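Local coordinates for protein UDP-glucose:anthocyanidin 3-O-glucosyltransferase (Clitoria ternatea, PDB 4REL) that is a plant glycosyltransferase of the GT-B fold, with two Rossmann-like domains that face each other across a cleft, at residues N23-L28 against N57-F62; T63-I68 against L86-D91; V339-C344 against K397-I402. All blocks are in the same frame, centred on the assembly; numbering follows the deposited sequence.

Contact 1 (N23-L28 against N57-F62); sequences NLVLKL and NNIRVF. With ACT (acetate ion), chain G.
Ile59 presents its terminal methyl to Val25 and Leu26, and these three residues account for nearly all of the surface buried between helix 18-31 and the start of strand 59-64. The chain of Ile59 runs straight out from the strand, with CD1 extended beyond CG1 (chi2 178°). Its CD1 reaches Leu26 CD2 at 3.7 Å and Val25 CG1 at 3.8 Å, so one methyl is shared by two helix residues. Val25 slants across it; Leu26 starts out pointing away from the strand, but its end comes back, so that CD2 meets the isoleucine at about a right angle. In the Rossmann-like domain of this GT-B glycosyltransferase, helix 18-31 is the helix of the beta-alpha-beta crossover from strand 6-10 to strand 36-42, and here it reaches over to the outermost strand, 59-64. The backbone of Phe37 in strand 36-42 is hydrogen-bonded to those of Asn58 and Arg60, and Asn58 ND2 donates hydrogen bonds to Ala29 O and Thr35 O. Arg60 leaves the strand on the other side from Ile59, and an acetate ion lies at the edge of the Arg60 guanidinium, near its plane: NH1 donates to O at 2.8 Å and NH2 to OXT at 2.9 Å, with a weak third bond from NH2 to O. The acetate, probably from the crystallisation liquor, is also bonded to Ser36 OG and lies against Asn58 CB.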
loop_
_atom_site.group_PDB
_atom_site.type_symbol
_atom_site.label_atom_id
_atom_site.label_comp_id
_atom_site.label_asym_id
_atom_site.label_seq_id
_atom_site.Cartn_x
_atom_site.Cartn_y
_atom_site.Cartn_z
ATOM N N ASN A 23 0.248 -3.242 -12.142
ATOM C CA ASN A 23 -0.925 -4.107 -12.155
ATOM C C ASN A 23 -2.068 -3.441 -12.915
ATOM O O ASN A 23 -2.689 -4.045 -13.792
ATOM C CB ASN A 23 -1.348 -4.401 -10.720
ATOM C CG ASN A 23 -2.364 -5.514 -10.621
ATOM O OD1 ASN A 23 -2.295 -6.516 -11.346
ATOM N ND2 ASN A 23 -3.312 -5.358 -9.699
ATOM N N LEU A 24 -2.340 -2.184 -12.588
ATOM C CA LEU A 24 -3.411 -1.455 -13.268
ATOM C C LEU A 24 -3.116 -1.266 -14.756
ATOM O O LEU A 24 -3.981 -1.487 -15.612
ATOM C CB LEU A 24 -3.641 -0.098 -12.600
ATOM C CG LEU A 24 -4.661 0.812 -13.303
ATOM C CD1 LEU A 24 -6.060 0.215 -13.253
ATOM C CD2 LEU A 24 -4.654 2.202 -12.660
ATOM N N VAL A 25 -1.891 -0.863 -15.074
ATOM C CA VAL A 25 -1.510 -0.658 -16.477
ATOM C C VAL A 25 -1.596 -1.958 -17.282
ATOM O O VAL A 25 -2.030 -1.955 -18.442
ATOM C CB VAL A 25 -0.094 -0.032 -16.580
ATOM C CG1 VAL A 25 0.402 -0.035 -18.026
ATOM C CG2 VAL A 25 -0.113 1.395 -16.029
ATOM N N LEU A 26 -1.200 -3.074 -16.672
ATOM C CA LEU A 26 -1.337 -4.372 -17.340
ATOM C C LEU A 26 -2.799 -4.652 -17.696
ATOM O O LEU A 26 -3.091 -5.136 -18.791
ATOM C CB LEU A 26 -0.771 -5.506 -16.475
ATOM C CG LEU A 26 0.754 -5.586 -16.395
ATOM C CD1 LEU A 26 1.206 -6.540 -15.306
ATOM C CD2 LEU A 26 1.350 -6.017 -17.733
ATOM N N LYS A 27 -3.710 -4.348 -16.778
ATOM C CA LYS A 27 -5.140 -4.579 -17.027
ATOM C C LYS A 27 -5.639 -3.687 -18.155
ATOM O O LYS A 27 -6.381 -4.133 -19.029
ATOM C CB LYS A 27 -5.972 -4.310 -15.768
ATOM C CG LYS A 27 -5.748 -5.315 -14.632
ATOM C CD LYS A 27 -6.436 -4.848 -13.344
ATOM C CE LYS A 27 -5.988 -5.686 -12.152
ATOM N NZ LYS A 27 -6.652 -5.222 -10.897
ATOM N N LEU A 28 -5.246 -2.418 -18.110
ATOM C CA LEU A 28 -5.655 -1.459 -19.142
ATOM C C LEU A 28 -5.064 -1.828 -20.503
ATOM O O LEU A 28 -5.731 -1.704 -21.531
ATOM C CB LEU A 28 -5.219 -0.040 -18.762
ATOM C CG LEU A 28 -5.908 0.536 -17.520
ATOM C CD1 LEU A 28 -5.250 1.858 -17.112
ATOM C CD2 LEU A 28 -7.401 0.731 -17.763
ATOM N N ASN A 57 3.104 -6.133 -25.686
ATOM C CA ASN A 57 3.726 -5.333 -26.727
ATOM C C ASN A 57 3.352 -3.853 -26.685
ATOM O O ASN A 57 4.120 -3.007 -27.139
ATOM C CB ASN A 57 3.386 -5.927 -28.095
ATOM C CG ASN A 57 3.689 -7.410 -28.174
ATOM O OD1 ASN A 57 4.737 -7.869 -27.707
ATOM N ND2 ASN A 57 2.769 -8.172 -28.758
ATOM N N ASN A 58 2.188 -3.537 -26.126
ATOM C CA ASN A 58 1.749 -2.142 -26.085
ATOM C C ASN A 58 2.172 -1.375 -24.821
ATOM O O ASN A 58 1.761 -0.229 -24.617
ATOM C CB ASN A 58 0.240 -2.011 -26.350
ATOM C CG ASN A 58 -0.618 -2.714 -25.309
ATOM O OD1 ASN A 58 -0.225 -3.732 -24.728
ATOM N ND2 ASN A 58 -1.807 -2.169 -25.072
ATOM N N ILE A 59 2.993 -2.014 -23.985
ATOM C CA ILE A 59 3.619 -1.331 -22.854
ATOM C C ILE A 59 5.105 -1.168 -23.153
ATOM O O ILE A 59 5.794 -2.139 -23.500
ATOM C CB ILE A 59 3.454 -2.100 -21.522
ATOM C CG1 ILE A 59 1.972 -2.243 -21.168
ATOM C CG2 ILE A 59 4.207 -1.380 -20.416
ATOM C CD1 ILE A 59 1.710 -3.032 -19.878
ATOM N N ARG A 60 5.595 0.060 -23.052
ATOM C CA ARG A 60 7.007 0.331 -23.285
ATOM C C ARG A 60 7.542 1.037 -22.062
ATOM O O ARG A 60 6.827 1.821 -21.442
ATOM C CB ARG A 60 7.191 1.210 -24.519
ATOM C CG ARG A 60 6.783 0.511 -25.808
ATOM C CD ARG A 60 6.650 1.478 -26.978
ATOM N NE ARG A 60 6.130 0.786 -28.163
ATOM C CZ ARG A 60 4.837 0.661 -28.455
ATOM N NH1 ARG A 60 3.922 1.197 -27.663
ATOM N NH2 ARG A 60 4.459 0.004 -29.547
ATOM N N VAL A 61 8.800 0.770 -21.729
ATOM C CA VAL A 61 9.375 1.292 -20.493
ATOM C C VAL A 61 10.433 2.341 -20.801
ATOM O O VAL A 61 11.298 2.132 -21.655
ATOM C CB VAL A 61 9.977 0.152 -19.663
ATOM C CG1 VAL A 61 10.679 0.699 -18.423
ATOM C CG2 VAL A 61 8.882 -0.827 -19.266
ATOM N N PHE A 62 10.344 3.484 -20.122
ATOM C CA PHE A 62 11.304 4.567 -20.322
ATOM C C PHE A 62 11.928 4.976 -19.003
ATOM O O PHE A 62 11.351 4.745 -17.937
ATOM C CB PHE A 62 10.629 5.755 -21.016
ATOM C CG PHE A 62 9.989 5.381 -22.326
ATOM C CD1 PHE A 62 10.756 5.265 -23.470
ATOM C CD2 PHE A 62 8.629 5.099 -22.402
ATOM C CE1 PHE A 62 10.186 4.887 -24.668
ATOM C CE2 PHE A 62 8.049 4.723 -23.605
ATOM C CZ PHE A 62 8.827 4.620 -24.739
HETATM C C ACT G . 1.039 -0.301 -29.365
HETATM O O ACT G . 1.488 0.757 -28.871
HETATM O OXT ACT G . 1.806 -1.223 -29.734
HETATM C CH3 ACT G . -0.436 -0.402 -29.644
#

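Contact 2 (T63-I68 against L86-D91); sequences TISDGI and LSTGPD
Thr88 pushes one methyl against the backbone of Gly67, and following its short side chain outward accounts for almost the whole contact. Thr88 CB points at the other segment but is still 4.9 Å from Gly67 CA, and the two branches that leave it have different tasks. Thr88 CG2 lies anti to the carbonyl carbon of its own residue, which aims it across the gap: it comes within 3.4 Å of Gly67 CA and 3.7 Å of Gly67 N. Thr88 CG2 is also 4.4 Å from Ser65 OG, a looser approach. The other branch, OG1, sits between the backbone N and the carbonyl carbon (chi1 61°) and turns to its own side of the contact, where it is hydrogen-bonded to Phe85 O and to Asn92 ND2.

The surface that receives the methyl is a shaped loop. Ser65 OG accepts from Gly67 N at 3.0 Å, an ST turn, and Asp66 OD1 accepts from Ile68 N at 3.0 Å, an Asx turn. The second donor approaches from above the carboxylate, 47° out of its plane. These overlapping turns bend the chain so that the bare CA of Gly67, at a positive phi of 82°, faces the threonine. Opposite, Leu86 to Gly89 form a type I beta turn closed by Gly89 N and Leu86 O.

Asn92 also ties the two sides together, since its ND2 bonds to Ser65 O as well as to Thr88 OG1. The contact thus joins the loop that leaves edge strand 59-64 to the turn between helices 80-86 and 89-104; Leu86 touches Phe192 of helix 191-197, a residue of the kaempferol pocket (3,5,7-trihydroxy-2-(4-hydroxyphenyl)-4H-chromen-4-one), while Pro90 rests on helix 119-127.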
loop_
_atom_site.group_PDB
_atom_site.type_symbol
_atom_site.label_atom_id
_atom_site.label_comp_id
_atom_site.label_asym_id
_atom_site.label_seq_id
_atom_site.Cartn_x
_atom_site.Cartn_y
_atom_site.Cartn_z
ATOM N N THR A 63 13.115 5.568 -19.078
ATOM C CA THR A 63 13.879 5.883 -17.871
ATOM C C THR A 63 14.163 7.375 -17.722
ATOM O O THR A 63 14.660 8.020 -18.649
ATOM C CB THR A 63 15.218 5.139 -17.876
ATOM O OG1 THR A 63 14.983 3.727 -17.985
ATOM C CG2 THR A 63 16.006 5.424 -16.599
ATOM N N ILE A 64 13.866 7.909 -16.540
ATOM C CA ILE A 64 14.206 9.294 -16.202
ATOM C C ILE A 64 15.124 9.338 -14.975
ATOM O O ILE A 64 15.375 8.311 -14.334
ATOM C CB ILE A 64 12.960 10.157 -15.957
ATOM C CG1 ILE A 64 12.124 9.590 -14.807
ATOM C CG2 ILE A 64 12.128 10.278 -17.240
ATOM C CD1 ILE A 64 10.897 10.438 -14.447
ATOM N N SER A 65 15.626 10.525 -14.653
ATOM C CA SER A 65 16.556 10.681 -13.526
ATOM C C SER A 65 15.929 10.357 -12.168
ATOM O O SER A 65 14.748 10.624 -11.946
ATOM C CB SER A 65 17.093 12.117 -13.486
ATOM O OG SER A 65 17.958 12.295 -12.371
ATOM N N ASP A 66 16.725 9.799 -11.252
ATOM C CA ASP A 66 16.271 9.605 -9.878
ATOM C C ASP A 66 16.610 10.785 -8.966
ATOM O O ASP A 66 16.224 10.801 -7.795
ATOM C CB ASP A 66 16.798 8.287 -9.283
ATOM C CG ASP A 66 18.324 8.202 -9.257
ATOM O OD1 ASP A 66 19.017 9.208 -9.523
ATOM O OD2 ASP A 66 18.844 7.104 -8.956
ATOM N N GLY A 67 17.310 11.780 -9.506
ATOM C CA GLY A 67 17.627 12.974 -8.742
ATOM C C GLY A 67 18.831 12.824 -7.840
ATOM O O GLY A 67 19.155 13.724 -7.057
ATOM N N ILE A 68 19.503 11.685 -7.953
ATOM C CA ILE A 68 20.694 11.423 -7.151
ATOM C C ILE A 68 21.907 11.624 -8.054
ATOM O O ILE A 68 22.199 10.771 -8.892
ATOM C CB ILE A 68 20.698 9.971 -6.621
ATOM C CG1 ILE A 68 19.418 9.668 -5.843
ATOM C CG2 ILE A 68 21.932 9.726 -5.727
ATOM C CD1 ILE A 68 19.344 8.238 -5.335
ATOM N N LEU A 86 11.543 13.810 -6.100
ATOM C CA LEU A 86 10.526 14.839 -6.269
ATOM C C LEU A 86 11.176 16.166 -6.681
ATOM O O LEU A 86 10.571 16.951 -7.420
ATOM C CB LEU A 86 9.677 15.004 -4.998
ATOM C CG LEU A 86 8.774 13.826 -4.634
ATOM C CD1 LEU A 86 8.226 13.979 -3.202
ATOM C CD2 LEU A 86 7.629 13.676 -5.622
ATOM N N SER A 87 12.405 16.405 -6.229
ATOM C CA SER A 87 13.083 17.664 -6.548
ATOM C C SER A 87 13.434 17.811 -8.028
ATOM O O SER A 87 13.768 18.910 -8.473
ATOM C CB SER A 87 14.348 17.846 -5.701
ATOM O OG SER A 87 15.423 17.061 -6.203
ATOM N N THR A 88 13.346 16.725 -8.796
ATOM C CA THR A 88 13.681 16.796 -10.218
ATOM C C THR A 88 12.614 17.515 -11.033
ATOM O O THR A 88 12.859 17.875 -12.180
ATOM C CB THR A 88 13.921 15.415 -10.856
ATOM O OG1 THR A 88 12.736 14.626 -10.750
ATOM C CG2 THR A 88 15.056 14.689 -10.172
ATOM N N GLY A 89 11.430 17.682 -10.452
ATOM C CA GLY A 89 10.408 18.545 -11.017
ATOM C C GLY A 89 9.795 18.057 -12.314
ATOM O O GLY A 89 10.093 16.958 -12.791
ATOM N N PRO A 90 8.916 18.882 -12.896
ATOM C CA PRO A 90 8.215 18.453 -14.107
ATOM C C PRO A 90 9.148 18.312 -15.307
ATOM O O PRO A 90 8.849 17.523 -16.193
ATOM C CB PRO A 90 7.180 19.565 -14.328
ATOM C CG PRO A 90 7.722 20.763 -13.582
ATOM C CD PRO A 90 8.420 20.174 -12.385
ATOM N N ASP A 91 10.261 19.037 -15.342
ATOM C CA ASP A 91 11.151 18.893 -16.496
ATOM C C ASP A 91 11.748 17.495 -16.639
ATOM O O ASP A 91 11.912 16.997 -17.752
ATOM C CB ASP A 91 12.231 19.970 -16.513
ATOM C CG ASP A 91 11.693 21.300 -16.978
ATOM O OD1 ASP A 91 10.667 21.298 -17.701
ATOM O OD2 ASP A 91 12.283 22.336 -16.620
#

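Contact 3 (V339-C344 against K397-I402); sequences VFVTHC and KSLNLI
No flat group enters the meeting of Val339 and Val341 with Leu399 and Ile402; the aromatic ring of this strand, Phe340, points from its other side. Thr342 CB lies 3.5 Å above one face of the Phe340 ring, toward its rim. The ring of Tyr268 meets it with planes about 5° apart, and Ser348 and Ser352 of helix 346-354 touch it as well.

Between the two segments every touching group is aliphatic. Val339 is the hub: its CG2, anti to the backbone N, meets Ile402 CG2 at 3.6 Å, and its CB is 3.8 Å from the same methyl. The other branch, Val339 CG1, stands between the backbone N and the carbonyl carbon (chi1 70°) and comes to 4.2 Å from Leu399 CD2. Thus the forked valine serves two residues on successive turns of the helix, crossing each at about a right angle. Two residues on, on the same side of the strand, Val341 CG2 comes more loosely to Leu399 CD2, 4.3 Å. Ile402 turns its CG2 to the strand, whereas the CG1 arm leads away.

Beyond the contact the strand ends in an ST turn, with Thr342 OG1 accepting from Cys344 N at 2.9 Å. The sequence around this end belongs to the PSPG box, the signature of plant UDP-dependent glycosyltransferases.

The axes of strand 339-342 and helix 397-402 approach to 9.8 Å and run roughly antiparallel, at 150°, the usual layering of a helix on a Rossmann-like sheet. Strand 337-342 is central, bonded through its backbone to Tyr268 of strand 266-270 on one flank and to Ile360 of strand 359-361 on the other. Helix 392-403 lies against one face of that sheet, and helix 346-354 reaches Phe340 on the reverse.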
loop_
_atom_site.group_PDB
_atom_site.type_symbol
_atom_site.label_atom_id
_atom_site.label_comp_id
_atom_site.label_asym_id
_atom_site.label_seq_id
_atom_site.Cartn_x
_atom_site.Cartn_y
_atom_site.Cartn_z
ATOM N N VAL A 339 -3.522 -15.625 12.128
ATOM C CA VAL A 339 -3.367 -14.201 12.414
ATOM C C VAL A 339 -2.174 -13.652 11.643
ATOM O O VAL A 339 -1.192 -14.366 11.427
ATOM C CB VAL A 339 -3.235 -13.930 13.947
ATOM C CG1 VAL A 339 -1.900 -14.445 14.492
ATOM C CG2 VAL A 339 -3.405 -12.448 14.258
ATOM N N PHE A 340 -2.280 -12.393 11.213
ATOM C CA PHE A 340 -1.228 -11.697 10.488
ATOM C C PHE A 340 -0.775 -10.542 11.386
ATOM O O PHE A 340 -1.567 -9.660 11.725
ATOM C CB PHE A 340 -1.804 -11.157 9.184
ATOM C CG PHE A 340 -0.830 -10.371 8.336
ATOM C CD1 PHE A 340 0.539 -10.609 8.384
ATOM C CD2 PHE A 340 -1.301 -9.390 7.477
ATOM C CE1 PHE A 340 1.417 -9.887 7.583
ATOM C CE2 PHE A 340 -0.427 -8.656 6.678
ATOM C CZ PHE A 340 0.934 -8.909 6.735
ATOM N N VAL A 341 0.490 -10.580 11.794
ATOM C CA VAL A 341 1.061 -9.551 12.651
ATOM C C VAL A 341 1.811 -8.625 11.706
ATOM O O VAL A 341 2.776 -9.037 11.039
ATOM C CB VAL A 341 1.999 -10.193 13.672
ATOM C CG1 VAL A 341 2.622 -9.129 14.581
ATOM C CG2 VAL A 341 1.232 -11.243 14.480
ATOM N N THR A 342 1.356 -7.379 11.626
ATOM C CA THR A 342 1.698 -6.536 10.488
ATOM C C THR A 342 1.920 -5.075 10.866
ATOM O O THR A 342 1.367 -4.578 11.854
ATOM C CB THR A 342 0.585 -6.606 9.420
ATOM O OG1 THR A 342 0.897 -5.727 8.332
ATOM C CG2 THR A 342 -0.762 -6.199 10.006
ATOM N N HIS A 343 2.720 -4.393 10.056
ATOM C CA HIS A 343 2.919 -2.952 10.185
ATOM C C HIS A 343 1.773 -2.165 9.522
ATOM O O HIS A 343 1.717 -0.939 9.621
ATOM C CB HIS A 343 4.238 -2.562 9.523
ATOM C CG HIS A 343 4.252 -2.800 8.048
ATOM N ND1 HIS A 343 4.064 -4.048 7.493
ATOM C CD2 HIS A 343 4.414 -1.949 7.009
ATOM C CE1 HIS A 343 4.115 -3.956 6.176
ATOM N NE2 HIS A 343 4.325 -2.691 5.856
ATOM N N CYS A 344 0.875 -2.880 8.843
ATOM C CA CYS A 344 -0.287 -2.294 8.161
ATOM C C CYS A 344 0.035 -1.501 6.903
ATOM O O CYS A 344 -0.628 -0.494 6.621
ATOM C CB CYS A 344 -1.134 -1.426 9.096
ATOM S SG CYS A 344 -1.651 -2.278 10.598
ATOM N N LYS A 397 -0.550 -11.473 24.772
ATOM C CA LYS A 397 -1.984 -11.302 24.996
ATOM C C LYS A 397 -2.742 -11.147 23.681
ATOM O O LYS A 397 -3.782 -11.765 23.506
ATOM C CB LYS A 397 -2.272 -10.137 25.950
ATOM C CG LYS A 397 -1.846 -10.430 27.391
ATOM C CD LYS A 397 -2.046 -9.231 28.309
ATOM C CE LYS A 397 -1.505 -9.523 29.711
ATOM N NZ LYS A 397 -1.751 -8.399 30.658
ATOM N N SER A 398 -2.204 -10.357 22.751
ATOM C CA SER A 398 -2.872 -10.164 21.457
ATOM C C SER A 398 -2.921 -11.462 20.657
ATOM O O SER A 398 -3.927 -11.755 19.997
ATOM C CB SER A 398 -2.188 -9.064 20.644
ATOM O OG SER A 398 -2.317 -7.813 21.310
ATOM N N LEU A 399 -1.835 -12.232 20.708
ATOM C CA LEU A 399 -1.775 -13.511 20.001
ATOM C C LEU A 399 -2.830 -14.457 20.546
ATOM O O LEU A 399 -3.527 -15.119 19.782
ATOM C CB LEU A 399 -0.383 -14.142 20.122
ATOM C CG LEU A 399 0.726 -13.494 19.288
ATOM C CD1 LEU A 399 2.103 -13.949 19.758
ATOM C CD2 LEU A 399 0.531 -13.881 17.842
ATOM N N ASN A 400 -2.969 -14.512 21.871
ATOM C CA ASN A 400 -3.974 -15.396 22.455
ATOM C C ASN A 400 -5.397 -14.981 22.120
ATOM O O ASN A 400 -6.245 -15.826 21.818
ATOM C CB ASN A 400 -3.796 -15.501 23.970
ATOM C CG ASN A 400 -2.760 -16.532 24.358
ATOM O OD1 ASN A 400 -3.060 -17.723 24.462
ATOM N ND2 ASN A 400 -1.534 -16.082 24.578
ATOM N N LEU A 401 -5.646 -13.677 22.180
ATOM C CA LEU A 401 -6.965 -13.128 21.896
ATOM C C LEU A 401 -7.459 -13.571 20.529
ATOM O O LEU A 401 -8.546 -14.139 20.412
ATOM C CB LEU A 401 -6.935 -11.601 21.971
ATOM C CG LEU A 401 -8.220 -10.900 21.529
ATOM C CD1 LEU A 401 -9.351 -11.278 22.470
ATOM C CD2 LEU A 401 -8.027 -9.398 21.510
ATOM N N ILE A 402 -6.644 -13.336 19.501
ATOM C CA ILE A 402 -7.047 -13.634 18.128
ATOM C C ILE A 402 -7.004 -15.131 17.797
ATOM O O ILE A 402 -7.924 -15.658 17.173
ATOM C CB ILE A 402 -6.171 -12.876 17.115
ATOM C CG1 ILE A 402 -6.220 -11.358 17.371
ATOM C CG2 ILE A 402 -6.571 -13.218 15.680
ATOM C CD1 ILE A 402 -7.602 -10.739 17.260
#

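Overall arrangement
Contacts 1 and 2 both draw on strand 59-64, the edge strand of the seven-stranded sheet, and follow one another along the chain, their centres 21 Å apart. Contact 3 belongs to the second, six-stranded sheet, on the opposite side of the chain's centre, with its centre 37 Å from contact 1 and 40 Å from contact 2. Contacts 1 and 3 are buried and wholly aliphatic across the interface, each a helix laid on a parallel sheet, the first at the edge strand and the other at a central one. Contact 2 lies at the surface, where loop meets turn: a methyl against bare backbone, framed by side-chain-to-backbone hydrogen bonds.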